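Local coordinates for spydx (Streptococcus pyogenes, PDB 2J43), which binds alpha-glucans such as host lung glycogen as the paired family 41 carbohydrate-binding modules of a streptococcal cell-surface enzyme that probably debranches them as a pullulanase, at residues 129-134 with 141-146; 171-176 with 188-193. All coordinates share one frame; numbering follows the deposited sequence.

How the contacts relate
Both contacts belong to the second of the two beta-sandwich modules and are built on neighbouring strands of one sheet. Strand 129-134 of contact 1 pairs with strand 171-176 of contact 2, Ala129 O to Leu175 N and Phe133 N to Gly171 O probably being hydrogen bonds. Contact 1 is the more superficial: a loop folds back over its own strand, held by two tryptophans, with no hydrogen bond between the segments. Contact 2 lies deeper and combines edge-strand backbone pairing with Phe172 and Tyr191 packed on the inner side. Leu175 ties the two together, since it also touches Trp131, Trp143 and Pro144.

Contact 1 of 2, residues 129-134 with 141-146; sequences AVWTFK and TDWPNG
Trp131 and Trp143 meet as a T-shaped (edge-to-face) pair where the loop 141-146 folds back against strand 129-134, in a beta-sandwich module of CBM family 41. The benzo edge of Trp143 stands on one face of the Trp131 indole: CE3 of Trp143 lies over the centre of that ring system and is 3.6 Å from CD2 of Trp131. The two six-membered rings are inclined at 74°, their centroids 5.0 Å apart. Both indoles have CG anti to the backbone N (chi1 -171° in Trp131, -179° in Trp143), which turns the far end of each toward the other segment, where the two cross at about a right angle. Trp143 also touches Leu175 of the adjacent strand 170-176.

The edge of Trp131 has a different neighbour. Its CZ3 comes 3.6 Å from the carbonyl O of Thr141, close to the ring plane, so the loop backbone borders the indole at its edge while Trp143 takes a face. On the loop itself, a cis peptide bond precedes Pro144, and Asn145 N bonds back to Asp142 O, closing a type VI (cis-proline) beta turn. Aromatic side chains commonly line the sugar-binding sites of CBM41 modules, so this partly accessible pair is probably part of the glucan-binding surface. At the foot of the loop, Gly146 CA makes a C-H...O contact of 3.4 Å with Val130 O.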
# COMPACT_ATOMS: atom_id res chain seq x y z
N ALA A 129 -13.53 5.39 -17.08
CA ALA A 129 -13.28 3.96 -17.27
C ALA A 129 -11.81 3.75 -17.49
O ALA A 129 -11.09 4.69 -17.84
CB ALA A 129 -14.03 3.44 -18.48
N VAL A 130 -11.39 2.51 -17.37
CA VAL A 130 -9.98 2.13 -17.57
C VAL A 130 -9.90 1.25 -18.81
O VAL A 130 -10.52 0.20 -18.87
CB VAL A 130 -9.39 1.37 -16.37
CG1 VAL A 130 -7.85 1.21 -16.60
CG2 VAL A 130 -9.70 2.11 -15.08
N TRP A 131 -9.10 1.67 -19.79
CA TRP A 131 -8.75 0.88 -20.95
C TRP A 131 -7.48 0.07 -20.60
O TRP A 131 -6.57 0.63 -20.06
CB TRP A 131 -8.44 1.80 -22.12
CG TRP A 131 -8.27 1.09 -23.40
CD1 TRP A 131 -7.09 0.82 -24.05
CD2 TRP A 131 -9.31 0.55 -24.24
NE1 TRP A 131 -7.32 0.14 -25.23
CE2 TRP A 131 -8.67 -0.05 -25.37
CE3 TRP A 131 -10.70 0.48 -24.16
CZ2 TRP A 131 -9.39 -0.70 -26.37
CZ3 TRP A 131 -11.40 -0.17 -25.16
CH2 TRP A 131 -10.75 -0.75 -26.23
N THR A 132 -7.49 -1.23 -20.86
CA THR A 132 -6.37 -2.11 -20.51
C THR A 132 -5.88 -2.91 -21.71
O THR A 132 -6.66 -3.31 -22.59
CB THR A 132 -6.78 -3.13 -19.40
OG1 THR A 132 -7.83 -3.97 -19.88
CG2 THR A 132 -7.39 -2.42 -18.19
N PHE A 133 -4.57 -3.15 -21.71
CA PHE A 133 -3.92 -3.90 -22.78
C PHE A 133 -2.56 -4.40 -22.31
O PHE A 133 -2.15 -4.21 -21.15
CB PHE A 133 -3.80 -3.03 -24.06
CG PHE A 133 -3.04 -1.73 -23.89
CD1 PHE A 133 -1.75 -1.59 -24.41
CD2 PHE A 133 -3.62 -0.61 -23.29
CE1 PHE A 133 -1.07 -0.40 -24.33
CE2 PHE A 133 -2.93 0.58 -23.21
CZ PHE A 133 -1.65 0.68 -23.75
N LYS A 134 -1.86 -5.05 -23.23
CA LYS A 134 -0.68 -5.84 -22.91
C LYS A 134 -1.07 -7.03 -22.06
O LYS A 134 -2.05 -7.69 -22.36
CB LYS A 134 0.49 -4.98 -22.41
CG LYS A 134 0.72 -3.76 -23.26
CD LYS A 134 1.96 -2.97 -22.84
CE LYS A 134 3.17 -3.43 -23.62
NZ LYS A 134 4.12 -2.29 -23.89
N THR A 141 -12.45 -3.91 -24.81
CA THR A 141 -12.97 -3.82 -26.19
C THR A 141 -13.98 -2.71 -26.33
O THR A 141 -14.42 -2.07 -25.33
CB THR A 141 -13.66 -5.16 -26.57
OG1 THR A 141 -14.72 -5.43 -25.64
CG2 THR A 141 -12.70 -6.32 -26.42
N ASP A 142 -14.28 -2.38 -27.59
CA ASP A 142 -15.30 -1.38 -27.94
C ASP A 142 -15.02 -0.01 -27.36
O ASP A 142 -15.79 0.57 -26.60
CB ASP A 142 -16.72 -1.88 -27.59
CG ASP A 142 -17.04 -3.21 -28.24
OD1 ASP A 142 -17.03 -3.29 -29.50
OD2 ASP A 142 -17.23 -4.27 -27.60
N TRP A 143 -13.89 0.55 -27.78
CA TRP A 143 -13.54 1.91 -27.42
C TRP A 143 -14.70 2.91 -27.45
O TRP A 143 -15.40 2.95 -28.46
CB TRP A 143 -12.44 2.36 -28.39
CG TRP A 143 -11.98 3.70 -28.12
CD1 TRP A 143 -12.48 4.85 -28.62
CD2 TRP A 143 -10.93 4.07 -27.24
NE1 TRP A 143 -11.78 5.93 -28.13
CE2 TRP A 143 -10.82 5.47 -27.27
CE3 TRP A 143 -10.05 3.35 -26.43
CZ2 TRP A 143 -9.87 6.16 -26.52
CZ3 TRP A 143 -9.10 4.05 -25.70
CH2 TRP A 143 -9.02 5.42 -25.75
N PRO A 144 -14.91 3.75 -26.43
CA PRO A 144 -14.15 3.83 -25.19
C PRO A 144 -14.75 3.07 -23.99
O PRO A 144 -14.52 3.50 -22.84
CB PRO A 144 -14.22 5.33 -24.91
CG PRO A 144 -15.70 5.64 -25.23
CD PRO A 144 -15.96 4.80 -26.46
N ASN A 145 -15.42 1.94 -24.22
CA ASN A 145 -16.06 1.24 -23.07
C ASN A 145 -15.11 0.34 -22.24
O ASN A 145 -15.15 -0.89 -22.24
CB ASN A 145 -17.32 0.50 -23.50
CG ASN A 145 -18.29 0.24 -22.35
OD1 ASN A 145 -18.06 0.58 -21.17
ND2 ASN A 145 -19.36 -0.42 -22.69
N GLY A 146 -14.32 0.97 -21.43
CA GLY A 146 -13.41 0.21 -20.60
C GLY A 146 -14.03 -0.19 -19.27
O GLY A 146 -15.23 -0.17 -19.09

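Contact 2 of 2, residues 171-176 with 188-193; sequences GFLILD and PKDYLF
Tyr191 lies across Phe172 at the start of a short antiparallel pairing, and this is the tight part of the contact. Two backbone hydrogen bonds join the residues: Phe172 N to Tyr191 O at 3.0 Å and Tyr191 N to Phe172 O at 2.9 Å. On the same side of the sheet, Tyr191 CB sits over the centre of the Phe172 ring, 3.6 Å from its centroid, in a CH-pi contact. The phenol continues beyond that ring, its CD2 3.6 Å from Phe172 CE1; the planes differ by only 23°, but the lateral offset leaves little of one ring above the other. With CG between the backbone N and the carbonyl carbon (chi1 65°), Phe172 swings its ring under Tyr191. Ile174 CG1 adds a further apolar touch at Tyr191 CE2, and the phenol hydroxyl is hydrogen-bonded to Asp208 O.

The other side is looser. Leu192, exposed, reaches over Gly171 with CD1 3.8 Å from its CA. Towards 188-190 the chains part: Leu173 still places CD1 3.3 Å from Lys189 O, but the Asp190 carboxylate merely borders Leu173 CD2, and Lys189 turns away from the strand. Val204 of strand 201-205 touches the side chains of both Phe172 and Tyr191, and Ile116 of strand 113-119 touches Phe172. Strand 191-193, outermost on its side of the sheet, buries Tyr191 and Phe193 in the beta-sandwich of the second CBM41 module.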
# COMPACT_ATOMS: atom_id res chain seq x y z
N GLY A 171 -0.43 -2.16 -19.88
CA GLY A 171 -0.67 -0.81 -20.31
C GLY A 171 -2.12 -0.51 -19.98
O GLY A 171 -2.99 -1.39 -19.97
N PHE A 172 -2.36 0.75 -19.71
CA PHE A 172 -3.71 1.21 -19.47
C PHE A 172 -3.84 2.71 -19.69
O PHE A 172 -2.88 3.46 -19.84
CB PHE A 172 -4.18 0.79 -18.06
CG PHE A 172 -3.43 1.41 -16.93
CD1 PHE A 172 -3.86 2.60 -16.30
CD2 PHE A 172 -2.28 0.82 -16.46
CE1 PHE A 172 -3.14 3.13 -15.24
CE2 PHE A 172 -1.60 1.37 -15.36
CZ PHE A 172 -2.04 2.51 -14.79
N LEU A 173 -5.10 3.17 -19.74
CA LEU A 173 -5.37 4.57 -19.90
C LEU A 173 -6.64 4.90 -19.18
O LEU A 173 -7.54 4.09 -19.14
CB LEU A 173 -5.49 4.94 -21.38
CG LEU A 173 -5.33 6.42 -21.70
CD1 LEU A 173 -4.03 7.09 -21.26
CD2 LEU A 173 -5.55 6.70 -23.22
N ILE A 174 -6.71 6.06 -18.58
CA ILE A 174 -7.97 6.48 -17.94
C ILE A 174 -8.78 7.28 -18.96
O ILE A 174 -8.27 8.28 -19.53
CB ILE A 174 -7.75 7.33 -16.70
CG1 ILE A 174 -6.77 6.69 -15.72
CG2 ILE A 174 -9.09 7.62 -15.98
CD1 ILE A 174 -7.18 5.30 -15.23
N LEU A 175 -10.03 6.88 -19.15
CA LEU A 175 -10.94 7.51 -20.13
C LEU A 175 -12.08 8.23 -19.48
O LEU A 175 -12.54 7.86 -18.38
CB LEU A 175 -11.53 6.43 -21.03
CG LEU A 175 -10.57 5.45 -21.69
CD1 LEU A 175 -11.34 4.52 -22.67
CD2 LEU A 175 -9.45 6.22 -22.37
N ASP A 176 -12.54 9.29 -20.14
CA ASP A 176 -13.76 9.95 -19.76
C ASP A 176 -14.80 9.75 -20.85
O ASP A 176 -14.75 10.39 -21.88
CB ASP A 176 -13.47 11.42 -19.48
CG ASP A 176 -14.68 12.18 -19.01
OD1 ASP A 176 -15.80 11.62 -19.09
OD2 ASP A 176 -14.58 13.36 -18.58
N PRO A 188 -3.10 12.11 -22.72
CA PRO A 188 -2.81 11.34 -23.92
C PRO A 188 -1.77 10.24 -23.88
O PRO A 188 -1.65 9.50 -24.84
CB PRO A 188 -2.38 12.44 -24.95
CG PRO A 188 -1.96 13.57 -24.18
CD PRO A 188 -2.48 13.44 -22.74
N LYS A 189 -1.00 10.13 -22.81
CA LYS A 189 0.08 9.18 -22.85
C LYS A 189 -0.35 7.92 -22.13
O LYS A 189 -0.81 7.97 -21.00
CB LYS A 189 1.35 9.77 -22.24
CG LYS A 189 2.23 10.56 -23.24
CD LYS A 189 3.08 11.62 -22.53
CE LYS A 189 2.87 13.06 -23.07
NZ LYS A 189 2.45 13.96 -21.93
N ASP A 190 -0.13 6.81 -22.79
CA ASP A 190 -0.41 5.51 -22.21
C ASP A 190 0.38 5.29 -20.93
O ASP A 190 1.59 5.57 -20.89
CB ASP A 190 -0.00 4.44 -23.17
CG ASP A 190 -0.93 4.29 -24.37
OD1 ASP A 190 -2.08 4.79 -24.35
OD2 ASP A 190 -0.58 3.58 -25.35
N TYR A 191 -0.29 4.77 -19.92
CA TYR A 191 0.41 4.33 -18.71
C TYR A 191 0.96 2.95 -18.91
O TYR A 191 0.27 2.06 -19.35
CB TYR A 191 -0.57 4.27 -17.54
CG TYR A 191 -1.11 5.57 -17.11
CD1 TYR A 191 -0.33 6.48 -16.45
CD2 TYR A 191 -2.44 5.92 -17.35
CE1 TYR A 191 -0.81 7.69 -16.03
CE2 TYR A 191 -2.96 7.08 -16.93
CZ TYR A 191 -2.16 8.01 -16.29
OH TYR A 191 -2.73 9.20 -15.92
N LEU A 192 2.21 2.75 -18.51
CA LEU A 192 2.86 1.46 -18.64
C LEU A 192 3.41 1.05 -17.28
O LEU A 192 3.97 1.88 -16.57
CB LEU A 192 4.01 1.58 -19.66
CG LEU A 192 3.89 0.87 -21.01
CD1 LEU A 192 2.46 0.82 -21.63
CD2 LEU A 192 4.91 1.47 -22.02
N PHE A 193 3.22 -0.21 -16.93
CA PHE A 193 3.75 -0.72 -15.66
C PHE A 193 4.31 -2.10 -15.82
O PHE A 193 3.68 -2.99 -16.31
CB PHE A 193 2.66 -0.72 -14.58
CG PHE A 193 3.18 -1.03 -13.20
CD1 PHE A 193 3.95 -0.10 -12.51
CD2 PHE A 193 2.86 -2.22 -12.59
CE1 PHE A 193 4.44 -0.40 -11.24
CE2 PHE A 193 3.33 -2.51 -11.31
CZ PHE A 193 4.10 -1.59 -10.65